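Local coordinates for D-isomer specific 2-hydroxyacid dehydrogenase family protein (Aeromonas salmonicida subsp. salmonicida, PDB 3HG7) that probably binds NAD and acts as an oxidoreductase on D-2-hydroxyacids or related substrates, as other members of its family do, at residues 14-19 with 32-37; 49-54 with 69-74; 57-62 with 78-83; 101-106 with 280-285. The protein carries 1 engineered substitution. All blocks are in the same frame, centred on the assembly; numbering follows the deposited sequence.

How the interactions relate
Interactions 1, 2 and 3 lie in the smaller lobe, built on the parallel sheet that holds strands 30-34, 50-53 and 70-73. Interactions 1 and 2 have centres about 12 Å apart and meet where Tyr18 CD1 packs 3.8 Å from Met52 CE. Interaction 3 is about 11 Å from interaction 2, centre to centre, and covers the sheet face carrying Phe71, whose CE2 lies 3.5 Å from its Ala58 CB. Interaction 4, about 22 to 24 Å from the others between centres, belongs to the junction with the NAD-binding lobe; a glycerol sits about 4 Å from its Ser281 side chain. Probable hydrogen bonds, Tyr283 OH with Asp14 OD2 (2.7 Å) and Ser284 OG with Thr74 O (2.6 Å), tie it to interactions 1 and 2.

Interaction 1: 14-19 with 32-37; sequences DNAHYE and ILRADN
Arg34 reaches from the end of strand 32-34 along the first turn of helix 15-19, and its chain is extended from CG to NE. CB comes no nearer than 4.1 Å to Glu19 OE2. CG lies 3.6 Å from ND2 of Asn15, and CD packs against the Glu19 carboxylate. NE, 3.6 Å from Asn15 CB, gives its hydrogen to Asp36 OD1 in an almost straight bond. Beyond it, NH2 donates to Asp36 OD2 at 2.9 Å, a side-on grip that uses the syn side of both carboxylate oxygens. NH1 donates to Glu19 OE1 at 2.8 Å; OE1 lies in the guanidinium plane, while NH1 comes to it from above the carboxylate plane. Over one guanidinium face stand Asn15 C, at its centre, and Ala16 CA, offset toward the rim; a small residue lets the flat group lie close to the helix. The Asn15 amide, its OD1 accepting from Ser12 N, sends ND2 to Asp36 OD1 at 2.8 Å, N-H...O angle 171°, from the opposite face of the carboxylate to NE, and weakly to Ala35 O. Two donors thus fix Asp36 OD1, while two acids share the arginine's charge, which probably steadies all three ionised groups. The salt-bridge network ties the helix to the returning strand, antiparallel to it, within the beta-alpha-beta unit 6-11, 15-24, 30-34, a right-handed crossover element of an open parallel alpha/beta sheet.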
loop_
_atom_site.group_PDB
_atom_site.type_symbol
_atom_site.label_atom_id
_atom_site.label_comp_id
_atom_site.label_asym_id
_atom_site.label_seq_id
_atom_site.Cartn_x
_atom_site.Cartn_y
_atom_site.Cartn_z
ATOM N N ASP A 14 9.340 -8.676 12.338
ATOM C CA ASP A 14 9.045 -8.007 13.597
ATOM C C ASP A 14 8.744 -8.945 14.774
ATOM O O ASP A 14 8.101 -8.534 15.755
ATOM C CB ASP A 14 7.868 -7.038 13.379
ATOM C CG ASP A 14 8.225 -5.865 12.478
ATOM O OD1 ASP A 14 9.356 -5.315 12.591
ATOM O OD2 ASP A 14 7.374 -5.490 11.636
ATOM N N ASN A 15 9.196 -10.197 14.684
ATOM C CA ASN A 15 8.962 -11.196 15.736
ATOM C C ASN A 15 9.194 -10.711 17.170
ATOM O O ASN A 15 8.416 -11.031 18.066
ATOM C CB ASN A 15 9.865 -12.414 15.520
ATOM C CG ASN A 15 9.248 -13.459 14.600
ATOM O OD1 ASN A 15 8.087 -13.360 14.215
ATOM N ND2 ASN A 15 10.038 -14.475 14.242
ATOM N N ALA A 16 10.309 -10.023 17.404
ATOM C CA ALA A 16 10.639 -9.617 18.753
ATOM C C ALA A 16 9.545 -8.690 19.319
ATOM O O ALA A 16 9.092 -8.876 20.458
ATOM C CB ALA A 16 12.041 -8.967 18.807
ATOM N N HIS A 17 9.099 -7.747 18.491
ATOM C CA HIS A 17 8.045 -6.807 18.853
ATOM C C HIS A 17 6.722 -7.577 19.025
ATOM O O HIS A 17 6.040 -7.427 20.034
ATOM C CB HIS A 17 7.917 -5.728 17.773
ATOM C CG HIS A 17 7.270 -4.454 18.239
ATOM N ND1 HIS A 17 7.387 -3.259 17.552
ATOM C CD2 HIS A 17 6.522 -4.186 19.336
ATOM C CE1 HIS A 17 6.711 -2.320 18.195
ATOM N NE2 HIS A 17 6.180 -2.858 19.285
ATOM N N TYR A 18 6.373 -8.417 18.057
ATOM C CA TYR A 18 5.121 -9.211 18.197
ATOM C C TYR A 18 5.092 -10.077 19.452
ATOM O O TYR A 18 4.042 -10.203 20.124
ATOM C CB TYR A 18 4.847 -10.058 16.938
ATOM C CG TYR A 18 4.370 -9.195 15.799
ATOM C CD1 TYR A 18 3.214 -8.403 15.944
ATOM C CD2 TYR A 18 5.045 -9.170 14.578
ATOM C CE1 TYR A 18 2.788 -7.562 14.911
ATOM C CE2 TYR A 18 4.618 -8.363 13.543
ATOM C CZ TYR A 18 3.482 -7.559 13.711
ATOM O OH TYR A 18 3.026 -6.741 12.682
ATOM N N GLU A 19 6.217 -10.728 19.746
ATOM C CA GLU A 19 6.278 -11.620 20.914
ATOM C C GLU A 19 6.042 -10.850 22.213
ATOM O O GLU A 19 5.305 -11.329 23.085
ATOM C CB GLU A 19 7.614 -12.372 20.959
ATOM C CG GLU A 19 7.779 -13.317 22.135
ATOM C CD GLU A 19 9.068 -14.114 22.059
ATOM O OE1 GLU A 19 10.138 -13.491 21.989
ATOM O OE2 GLU A 19 9.001 -15.359 22.072
ATOM N N ILE A 32 2.873 -19.520 22.377
ATOM C CA ILE A 32 3.424 -18.598 21.379
ATOM C C ILE A 32 4.846 -19.012 21.055
ATOM O O ILE A 32 5.717 -19.033 21.938
ATOM C CB ILE A 32 3.373 -17.131 21.856
ATOM C CG1 ILE A 32 1.909 -16.716 22.055
ATOM C CG2 ILE A 32 4.097 -16.212 20.873
ATOM C CD1 ILE A 32 1.736 -15.394 22.808
ATOM N N LEU A 33 5.059 -19.397 19.806
ATOM C CA LEU A 33 6.355 -19.899 19.381
ATOM C C LEU A 33 6.876 -18.903 18.400
ATOM O O LEU A 33 6.096 -18.149 17.811
ATOM C CB LEU A 33 6.235 -21.261 18.699
ATOM C CG LEU A 33 5.721 -22.438 19.532
ATOM C CD1 LEU A 33 5.846 -23.730 18.707
ATOM C CD2 LEU A 33 6.510 -22.559 20.825
ATOM N N ARG A 34 8.196 -18.894 18.232
ATOM C CA ARG A 34 8.775 -17.901 17.362
ATOM C C ARG A 34 9.845 -18.561 16.499
ATOM O O ARG A 34 10.643 -19.366 16.997
ATOM C CB ARG A 34 9.365 -16.794 18.243
ATOM C CG ARG A 34 10.259 -15.832 17.574
ATOM C CD ARG A 34 10.682 -14.759 18.585
ATOM N NE ARG A 34 11.800 -13.987 18.099
ATOM C CZ ARG A 34 12.465 -13.074 18.802
ATOM N NH1 ARG A 34 12.088 -12.781 20.042
ATOM N NH2 ARG A 34 13.480 -12.422 18.242
ATOM N N ALA A 35 9.887 -18.211 15.215
ATOM C CA ALA A 35 11.038 -18.647 14.391
ATOM C C ALA A 35 11.587 -17.491 13.590
ATOM O O ALA A 35 10.873 -16.949 12.770
ATOM C CB ALA A 35 10.628 -19.798 13.481
ATOM N N ASP A 36 12.856 -17.123 13.839
ATOM C CA ASP A 36 13.501 -15.968 13.196
ATOM C C ASP A 36 14.175 -16.263 11.860
ATOM O O ASP A 36 14.628 -15.334 11.177
ATOM C CB ASP A 36 14.515 -15.298 14.149
ATOM C CG ASP A 36 13.854 -14.342 15.162
ATOM O OD1 ASP A 36 12.623 -14.394 15.381
ATOM O OD2 ASP A 36 14.588 -13.531 15.763
ATOM N N ASN A 37 14.249 -17.551 11.500
ATOM C CA ASN A 37 14.654 -17.954 10.165
ATOM C C ASN A 37 13.838 -19.136 9.652
ATOM O O ASN A 37 12.992 -19.678 10.379
ATOM C CB ASN A 37 16.169 -18.256 10.124
ATOM C CG ASN A 37 16.553 -19.458 10.995
ATOM O OD1 ASN A 37 15.693 -20.219 11.478
ATOM N ND2 ASN A 37 17.864 -19.633 11.216
#

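Interaction 2: 49-54 with 69-74; sequences HILMAE and SWFQST
Leu51 and Phe71 lie side by side on one face of two parallel strands and point the same way. Both have CG anti to the backbone N (chi1 -179° and 179°), and this brings Leu51 CD2 over the centre of the phenyl ring, 3.8 Å from its centroid and 1° off the ring normal, a clean CH-pi contact. Farther along this face Ala53 CB touches Phe71 CE1 at 3.7 Å, while the backbone oxygen of Ala53 lies at the ring's edge, near its plane. A short side chain fits here, next to an aromatic ring that leans across from the neighbouring strand. On the other face Ile50 crosses Trp70 obliquely, CG2 coming 3.5 Å from CE3; Trp70 NE1 bonds to Thr93. Next to them Met52 and Gln72 run alongside each other, sulfur against CG. The Gln72 amide is held at both ends, OE1 by Thr93 and Asn296, NE2 by Ser73 O and Asn94 O. Beyond the strands, Thr74 OG1 donates to the anti lone pair of Glu54 OE2 at 2.5 Å; that oxygen is also bonded to Ser12, and OE1 to Gln13 N. In the parallel ladder Gln72 N meets Leu51 O at 2.8 Å, nearly in line with the C=O. The chemistry implies an apolar Leu51/Ala53/Phe71 face, backbone polarity shared between this ladder and the one with strand 6-11, and a buried Glu54 carboxylate matched by several donors, consistent with its being held as an anion at the strands' C-terminal end.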
loop_
_atom_site.group_PDB
_atom_site.type_symbol
_atom_site.label_atom_id
_atom_site.label_comp_id
_atom_site.label_asym_id
_atom_site.label_seq_id
_atom_site.Cartn_x
_atom_site.Cartn_y
_atom_site.Cartn_z
ATOM N N HIS A 49 -1.420 -24.082 15.031
ATOM C CA HIS A 49 -2.807 -23.823 14.651
ATOM C C HIS A 49 -3.023 -22.426 14.086
ATOM O O HIS A 49 -3.887 -22.245 13.241
ATOM C CB HIS A 49 -3.735 -24.050 15.836
ATOM C CG HIS A 49 -3.488 -25.349 16.519
ATOM N ND1 HIS A 49 -2.639 -25.453 17.598
ATOM C CD2 HIS A 49 -3.914 -26.607 16.246
ATOM C CE1 HIS A 49 -2.584 -26.721 17.988
ATOM N NE2 HIS A 49 -3.335 -27.442 17.177
ATOM N N ILE A 50 -2.234 -21.461 14.550
ATOM C CA ILE A 50 -2.385 -20.066 14.116
ATOM C C ILE A 50 -1.032 -19.622 13.645
ATOM O O ILE A 50 -0.040 -19.970 14.259
ATOM C CB ILE A 50 -2.844 -19.145 15.288
ATOM C CG1 ILE A 50 -4.163 -19.701 15.881
ATOM C CG2 ILE A 50 -3.115 -17.701 14.770
ATOM C CD1 ILE A 50 -4.683 -18.884 17.035
ATOM N N LEU A 51 -0.983 -18.840 12.572
ATOM C CA LEU A 51 0.301 -18.300 12.114
ATOM C C LEU A 51 0.180 -16.768 11.943
ATOM O O LEU A 51 -0.825 -16.269 11.407
ATOM C CB LEU A 51 0.646 -18.941 10.770
ATOM C CG LEU A 51 1.970 -18.521 10.126
ATOM C CD1 LEU A 51 3.146 -19.086 10.923
ATOM C CD2 LEU A 51 2.002 -19.017 8.680
ATOM N N MET A 52 1.186 -16.018 12.395
ATOM C CA MET A 52 1.257 -14.588 12.018
ATOM C C MET A 52 2.611 -14.364 11.346
ATOM O O MET A 52 3.645 -14.663 11.956
ATOM C CB MET A 52 1.122 -13.674 13.228
ATOM C CG MET A 52 1.232 -12.156 12.847
ATOM S SD MET A 52 0.142 -10.933 13.671
ATOM C CE MET A 52 0.752 -11.175 15.320
ATOM N N ALA A 53 2.592 -13.881 10.109
ATOM C CA ALA A 53 3.804 -13.898 9.259
ATOM C C ALA A 53 3.660 -12.968 8.096
ATOM O O ALA A 53 2.552 -12.553 7.756
ATOM C CB ALA A 53 4.041 -15.305 8.705
ATOM N N GLU A 54 4.796 -12.643 7.470
ATOM C CA GLU A 54 4.741 -12.000 6.158
ATOM C C GLU A 54 4.455 -13.135 5.201
ATOM O O GLU A 54 4.996 -14.245 5.373
ATOM C CB GLU A 54 6.075 -11.314 5.821
ATOM C CG GLU A 54 6.212 -9.952 6.454
ATOM C CD GLU A 54 6.716 -10.031 7.879
ATOM O OE1 GLU A 54 7.888 -10.419 8.056
ATOM O OE2 GLU A 54 5.984 -9.620 8.810
ATOM N N SER A 69 -5.167 -23.500 10.917
ATOM C CA SER A 69 -6.563 -23.091 10.867
ATOM C C SER A 69 -6.739 -21.638 10.453
ATOM O O SER A 69 -7.716 -21.274 9.748
ATOM C CB SER A 69 -7.154 -23.255 12.276
ATOM O OG SER A 69 -7.314 -24.639 12.529
ATOM N N TRP A 70 -5.841 -20.791 10.957
ATOM C CA TRP A 70 -5.898 -19.338 10.705
ATOM C C TRP A 70 -4.496 -18.693 10.600
ATOM O O TRP A 70 -3.635 -18.837 11.471
ATOM C CB TRP A 70 -6.759 -18.639 11.753
ATOM C CG TRP A 70 -6.681 -17.157 11.725
ATOM C CD1 TRP A 70 -6.706 -16.334 10.621
ATOM C CD2 TRP A 70 -6.526 -16.307 12.856
ATOM N NE1 TRP A 70 -6.576 -15.037 11.013
ATOM C CE2 TRP A 70 -6.447 -14.991 12.379
ATOM C CE3 TRP A 70 -6.412 -16.539 14.233
ATOM C CZ2 TRP A 70 -6.264 -13.887 13.233
ATOM C CZ3 TRP A 70 -6.243 -15.452 15.082
ATOM C CH2 TRP A 70 -6.182 -14.136 14.576
ATOM N N PHE A 71 -4.299 -17.994 9.490
ATOM C CA PHE A 71 -3.043 -17.264 9.191
ATOM C C PHE A 71 -3.411 -15.791 9.104
ATOM O O PHE A 71 -4.189 -15.371 8.243
ATOM C CB PHE A 71 -2.526 -17.771 7.844
ATOM C CG PHE A 71 -1.252 -17.120 7.345
ATOM C CD1 PHE A 71 -0.641 -16.076 8.013
ATOM C CD2 PHE A 71 -0.730 -17.533 6.131
ATOM C CE1 PHE A 71 0.536 -15.450 7.477
ATOM C CE2 PHE A 71 0.422 -16.932 5.601
ATOM C CZ PHE A 71 1.033 -15.880 6.288
ATOM N N GLN A 72 -2.885 -15.017 10.036
ATOM C CA GLN A 72 -2.964 -13.562 9.991
ATOM C C GLN A 72 -1.697 -13.045 9.301
ATOM O O GLN A 72 -0.586 -13.147 9.873
ATOM C CB GLN A 72 -3.024 -12.976 11.393
ATOM C CG GLN A 72 -2.988 -11.420 11.428
ATOM C CD GLN A 72 -4.222 -10.804 10.817
ATOM O OE1 GLN A 72 -5.363 -11.072 11.256
ATOM N NE2 GLN A 72 -4.019 -9.979 9.781
ATOM N N SER A 73 -1.869 -12.530 8.089
ATOM C CA SER A 73 -0.781 -11.823 7.371
ATOM C C SER A 73 -0.482 -10.477 8.036
ATOM O O SER A 73 -1.379 -9.804 8.522
ATOM C CB SER A 73 -1.130 -11.605 5.895
ATOM O OG SER A 73 -0.171 -10.737 5.270
ATOM N N THR A 74 0.794 -10.089 8.067
ATOM C CA THR A 74 1.175 -8.797 8.650
ATOM C C THR A 74 1.142 -7.743 7.572
ATOM O O THR A 74 1.358 -6.554 7.839
ATOM C CB THR A 74 2.650 -8.839 9.222
ATOM O OG1 THR A 74 3.540 -9.301 8.198
ATOM C CG2 THR A 74 2.742 -9.753 10.392
#

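Interaction 3: 57-62 with 78-83; sequences RAKPLL and VDVLLD
All four torsions of Lys59 are extended (chi1 -174°), and this stretches the chain across the gap until its ammonium group reaches the turn at 78-83. Asp83 also sets CG anti to its own N (chi1 -172°), which presents OD2 to the same nitrogen. NZ donates to Val80 O at 2.7 Å, in the carbonyl plane and on a lone pair, and to the anti lone pair of Asp83 OD2 at 3.2 Å, a longer salt bridge. OD2 is shared by Lys59 and Arg85, Arg85 being the stronger partner. A lysine suits this place: its methylenes pass by the Val80 backbone and only the tip needs polar partners. Beside the bridge, Leu62 CD1 meets Leu81 CD2 at 3.9 Å, the two side chains crossing at about a right angle. Leu81 also packs on Phe71 of the neighbouring strand, and Leu62 on Tyr90, which extends the apolar layer on the Phe71 face of the sheet. The arrangement joins the 57-62 segment to the 3-10 turn after strand 70-73, on one face of the open, parallel alpha/beta sheet.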
loop_
_atom_site.group_PDB
_atom_site.type_symbol
_atom_site.label_atom_id
_atom_site.label_comp_id
_atom_site.label_asym_id
_atom_site.label_seq_id
_atom_site.Cartn_x
_atom_site.Cartn_y
_atom_site.Cartn_z
ATOM N N ARG A 57 7.383 -15.088 3.786
ATOM C CA ARG A 57 8.046 -16.010 4.683
ATOM C C ARG A 57 7.298 -17.286 4.942
ATOM O O ARG A 57 7.917 -18.349 5.102
ATOM C CB ARG A 57 8.480 -15.343 5.962
ATOM C CG ARG A 57 9.861 -14.823 5.730
ATOM C CD ARG A 57 10.405 -14.188 6.895
ATOM N NE ARG A 57 10.738 -15.149 7.931
ATOM C CZ ARG A 57 11.182 -14.729 9.096
ATOM N NH1 ARG A 57 11.332 -13.420 9.233
ATOM N NH2 ARG A 57 11.437 -15.558 10.085
ATOM N N ALA A 58 5.994 -17.199 4.959
ATOM C CA ALA A 58 5.175 -18.396 5.185
ATOM C C ALA A 58 5.125 -19.301 3.965
ATOM O O ALA A 58 5.077 -20.523 4.098
ATOM C CB ALA A 58 3.780 -17.968 5.578
ATOM N N LYS A 59 5.101 -18.701 2.777
ATOM C CA LYS A 59 4.842 -19.437 1.529
ATOM C C LYS A 59 5.621 -20.743 1.307
ATOM O O LYS A 59 4.991 -21.755 0.958
ATOM C CB LYS A 59 4.916 -18.523 0.285
ATOM C CG LYS A 59 4.514 -19.239 -1.022
ATOM C CD LYS A 59 4.517 -18.319 -2.247
ATOM C CE LYS A 59 3.810 -18.995 -3.418
ATOM N NZ LYS A 59 3.480 -18.003 -4.508
ATOM N N PRO A 60 6.968 -20.742 1.517
ATOM C CA PRO A 60 7.760 -21.977 1.376
ATOM C C PRO A 60 7.518 -23.020 2.476
ATOM O O PRO A 60 7.942 -24.166 2.339
ATOM C CB PRO A 60 9.215 -21.483 1.464
ATOM C CG PRO A 60 9.137 -20.131 2.089
ATOM C CD PRO A 60 7.849 -19.563 1.624
ATOM N N LEU A 61 6.858 -22.625 3.558
ATOM C CA LEU A 61 6.621 -23.529 4.686
ATOM C C LEU A 61 5.178 -24.049 4.685
ATOM O O LEU A 61 4.855 -24.995 5.414
ATOM C CB LEU A 61 6.931 -22.794 6.004
ATOM C CG LEU A 61 8.416 -22.463 6.242
ATOM C CD1 LEU A 61 8.642 -21.319 7.187
ATOM C CD2 LEU A 61 9.083 -23.691 6.796
ATOM N N LEU A 62 4.316 -23.463 3.859
ATOM C CA LEU A 62 2.866 -23.699 3.989
ATOM C C LEU A 62 2.437 -25.147 3.786
ATOM O O LEU A 62 1.511 -25.601 4.466
ATOM C CB LEU A 62 2.028 -22.797 3.072
ATOM C CG LEU A 62 1.519 -21.507 3.696
ATOM C CD1 LEU A 62 0.648 -20.777 2.693
ATOM C CD2 LEU A 62 0.737 -21.768 4.959
ATOM N N VAL A 78 -1.371 -10.082 -0.202
ATOM C CA VAL A 78 -1.267 -11.536 0.071
ATOM C C VAL A 78 -1.267 -12.309 -1.234
ATOM O O VAL A 78 -1.450 -13.517 -1.246
ATOM C CB VAL A 78 -2.406 -12.080 1.007
ATOM C CG1 VAL A 78 -2.280 -11.503 2.427
ATOM C CG2 VAL A 78 -3.812 -11.828 0.398
ATOM N N ASP A 79 -1.058 -11.604 -2.353
ATOM C CA ASP A 79 -1.160 -12.267 -3.652
ATOM C C ASP A 79 -0.332 -13.511 -3.828
ATOM O O ASP A 79 -0.741 -14.433 -4.526
ATOM C CB ASP A 79 -0.921 -11.290 -4.802
ATOM C CG ASP A 79 -2.093 -10.397 -5.022
ATOM O OD1 ASP A 79 -2.221 -9.408 -4.270
ATOM O OD2 ASP A 79 -2.902 -10.701 -5.925
ATOM N N VAL A 80 0.823 -13.578 -3.181
ATOM C CA VAL A 80 1.660 -14.755 -3.324
ATOM C C VAL A 80 1.000 -16.016 -2.740
ATOM O O VAL A 80 1.387 -17.132 -3.070
ATOM C CB VAL A 80 3.079 -14.541 -2.741
ATOM C CG1 VAL A 80 3.795 -13.362 -3.461
ATOM C CG2 VAL A 80 3.028 -14.339 -1.213
ATOM N N LEU A 81 -0.011 -15.821 -1.892
ATOM C CA LEU A 81 -0.736 -16.931 -1.255
ATOM C C LEU A 81 -1.979 -17.383 -2.035
ATOM O O LEU A 81 -2.629 -18.371 -1.664
ATOM C CB LEU A 81 -1.100 -16.570 0.192
ATOM C CG LEU A 81 0.030 -16.050 1.091
ATOM C CD1 LEU A 81 -0.546 -15.562 2.403
ATOM C CD2 LEU A 81 1.070 -17.155 1.344
ATOM N N LEU A 82 -2.296 -16.674 -3.122
ATOM C CA LEU A 82 -3.434 -17.028 -3.967
ATOM C C LEU A 82 -2.993 -17.927 -5.119
ATOM O O LEU A 82 -3.814 -18.366 -5.935
ATOM C CB LEU A 82 -4.132 -15.774 -4.507
ATOM C CG LEU A 82 -4.429 -14.632 -3.530
ATOM C CD1 LEU A 82 -5.013 -13.454 -4.280
ATOM C CD2 LEU A 82 -5.335 -15.052 -2.379
ATOM N N ASP A 83 -1.689 -18.183 -5.176
ATOM C CA ASP A 83 -1.099 -19.117 -6.120
ATOM C C ASP A 83 -1.881 -20.431 -6.079
ATOM O O ASP A 83 -2.143 -20.977 -4.999
ATOM C CB ASP A 83 0.376 -19.326 -5.745
ATOM C CG ASP A 83 1.158 -20.140 -6.768
ATOM O OD1 ASP A 83 0.565 -20.913 -7.550
ATOM O OD2 ASP A 83 2.403 -20.020 -6.765
#

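Interaction 4: 101-106 with 280-285; sequences PLMSEY and NSAYSF
At the junction of the two lobes, helix 100-115 packs against the loop that leads from strand 274-276 of the Rossmann-type NAD-binding domain into helix 286-301, which returns to the other sheet. Leu102 CB faces Ala282 CB at 3.8 Å, and CD1 reaches the edge of the Phe285 ring, 3.8 Å from CE2, while also lying 3.5 Å from Tyr283 O. Thus CB meets the methyl, while CD1 lies against both the carbonyl and the ring edge. Tyr283 turns CD1 over the face of the Phe285 ring; the hydroxyl of that tyrosine is bonded to Asp14. The small Ala282 also receives Met103, CG at 4.0 Å from its CB, and so lets the helix come close to the loop: the CA atoms of Leu102 and Ala282 are 5.2 Å apart. One turn along the helix, Tyr106 has CG anti to the backbone N (chi1 174°), turning a face of its ring to Ser281 CB, and its hydroxyl goes to Thr277. A glycerol, probably from the crystallisation liquor, lies about 4 Å from the Ser281 side chain and may mark a pocket. Ser281 OG goes to Asp255, and the methylene meets the ring: Ser281 CB stands 3.4 Å from the Tyr106 centroid, 13° off the ring normal, a CH-pi contact over the face.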
loop_
_atom_site.group_PDB
_atom_site.type_symbol
_atom_site.label_atom_id
_atom_site.label_comp_id
_atom_site.label_asym_id
_atom_site.label_seq_id
_atom_site.Cartn_x
_atom_site.Cartn_y
_atom_site.Cartn_z
ATOM N N PRO A 101 -3.708 7.475 7.753
ATOM C CA PRO A 101 -2.770 8.516 8.150
ATOM C C PRO A 101 -1.365 8.378 7.566
ATOM O O PRO A 101 -0.745 9.386 7.242
ATOM C CB PRO A 101 -2.724 8.371 9.676
ATOM C CG PRO A 101 -4.033 7.843 10.052
ATOM C CD PRO A 101 -4.557 7.036 8.874
ATOM N N LEU A 102 -0.854 7.152 7.449
ATOM C CA LEU A 102 0.478 6.943 6.938
ATOM C C LEU A 102 0.537 7.274 5.473
ATOM O O LEU A 102 1.521 7.883 5.010
ATOM C CB LEU A 102 0.905 5.476 7.169
ATOM C CG LEU A 102 1.297 5.234 8.619
ATOM C CD1 LEU A 102 1.407 3.672 8.791
ATOM C CD2 LEU A 102 2.609 5.889 9.006
ATOM N N MET A 103 -0.517 6.918 4.738
ATOM C CA MET A 103 -0.559 7.293 3.333
ATOM C C MET A 103 -0.720 8.799 3.112
ATOM O O MET A 103 -0.099 9.313 2.223
ATOM C CB MET A 103 -1.598 6.508 2.528
ATOM C CG MET A 103 -1.013 5.203 2.028
ATOM S SD MET A 103 0.341 5.352 0.843
ATOM C CE MET A 103 0.280 3.615 0.415
ATOM N N SER A 104 -1.525 9.487 3.926
ATOM C CA SER A 104 -1.571 10.984 3.867
ATOM C C SER A 104 -0.176 11.628 4.063
ATOM O O SER A 104 0.201 12.567 3.352
ATOM C CB SER A 104 -2.527 11.520 4.914
ATOM O OG SER A 104 -3.849 11.441 4.427
ATOM N N GLU A 105 0.572 11.127 5.044
ATOM C CA GLU A 105 1.926 11.613 5.329
ATOM C C GLU A 105 2.873 11.424 4.143
ATOM O O GLU A 105 3.647 12.307 3.809
ATOM C CB GLU A 105 2.481 10.910 6.568
ATOM C CG GLU A 105 1.724 11.223 7.871
ATOM C CD GLU A 105 2.207 10.352 9.026
ATOM O OE1 GLU A 105 3.162 9.560 8.823
ATOM O OE2 GLU A 105 1.652 10.467 10.143
ATOM N N TYR A 106 2.810 10.249 3.523
ATOM C CA TYR A 106 3.674 9.925 2.393
ATOM C C TYR A 106 3.318 10.796 1.202
ATOM O O TYR A 106 4.198 11.408 0.563
ATOM C CB TYR A 106 3.486 8.443 2.007
ATOM C CG TYR A 106 4.221 8.048 0.753
ATOM C CD1 TYR A 106 5.524 7.558 0.822
ATOM C CD2 TYR A 106 3.585 8.115 -0.494
ATOM C CE1 TYR A 106 6.197 7.168 -0.316
ATOM C CE2 TYR A 106 4.235 7.747 -1.649
ATOM C CZ TYR A 106 5.541 7.280 -1.545
ATOM O OH TYR A 106 6.211 6.905 -2.652
ATOM N N ASN A 280 7.384 1.347 0.779
ATOM C CA ASN A 280 7.396 1.608 2.204
ATOM C C ASN A 280 6.551 2.829 2.570
ATOM O O ASN A 280 6.752 3.444 3.621
ATOM C CB ASN A 280 8.844 1.670 2.750
ATOM C CG ASN A 280 9.618 2.898 2.282
ATOM O OD1 ASN A 280 9.175 3.657 1.387
ATOM N ND2 ASN A 280 10.787 3.105 2.879
ATOM N N SER A 281 5.578 3.151 1.712
ATOM C CA SER A 281 4.702 4.324 1.957
ATOM C C SER A 281 3.865 4.162 3.233
ATOM O O SER A 281 3.562 5.149 3.918
ATOM C CB SER A 281 3.816 4.620 0.729
ATOM O OG SER A 281 2.913 3.530 0.451
ATOM N N ALA A 282 3.485 2.921 3.582
ATOM C CA ALA A 282 2.678 2.738 4.769
ATOM C C ALA A 282 2.977 1.385 5.398
ATOM O O ALA A 282 2.348 0.398 5.058
ATOM C CB ALA A 282 1.184 2.876 4.426
ATOM N N TYR A 283 3.967 1.389 6.282
ATOM C CA TYR A 283 4.474 0.213 6.996
ATOM C C TYR A 283 3.401 -0.370 7.880
ATOM O O TYR A 283 2.534 0.354 8.348
ATOM C CB TYR A 283 5.667 0.642 7.866
ATOM C CG TYR A 283 6.407 -0.537 8.414
ATOM C CD1 TYR A 283 6.305 -0.911 9.763
ATOM C CD2 TYR A 283 7.196 -1.309 7.568
ATOM C CE1 TYR A 283 6.985 -2.053 10.247
ATOM C CE2 TYR A 283 7.871 -2.443 8.036
ATOM C CZ TYR A 283 7.761 -2.805 9.367
ATOM O OH TYR A 283 8.454 -3.928 9.771
ATOM N N SER A 284 3.448 -1.695 8.119
ATOM C CA SER A 284 2.503 -2.331 9.044
ATOM C C SER A 284 3.157 -2.300 10.408
ATOM O O SER A 284 4.039 -3.137 10.701
ATOM C CB SER A 284 2.284 -3.820 8.667
ATOM O OG SER A 284 1.512 -3.949 7.474
ATOM N N PHE A 285 2.744 -1.364 11.246
ATOM C CA PHE A 285 3.390 -1.170 12.527
ATOM C C PHE A 285 2.895 -2.210 13.509
ATOM O O PHE A 285 1.673 -2.460 13.558
ATOM C CB PHE A 285 3.161 0.256 13.027
ATOM C CG PHE A 285 4.076 1.255 12.360
ATOM C CD1 PHE A 285 5.305 1.590 12.934
ATOM C CD2 PHE A 285 3.752 1.795 11.119
ATOM C CE1 PHE A 285 6.156 2.488 12.288
ATOM C CE2 PHE A 285 4.620 2.691 10.475
ATOM C CZ PHE A 285 5.802 3.030 11.069
#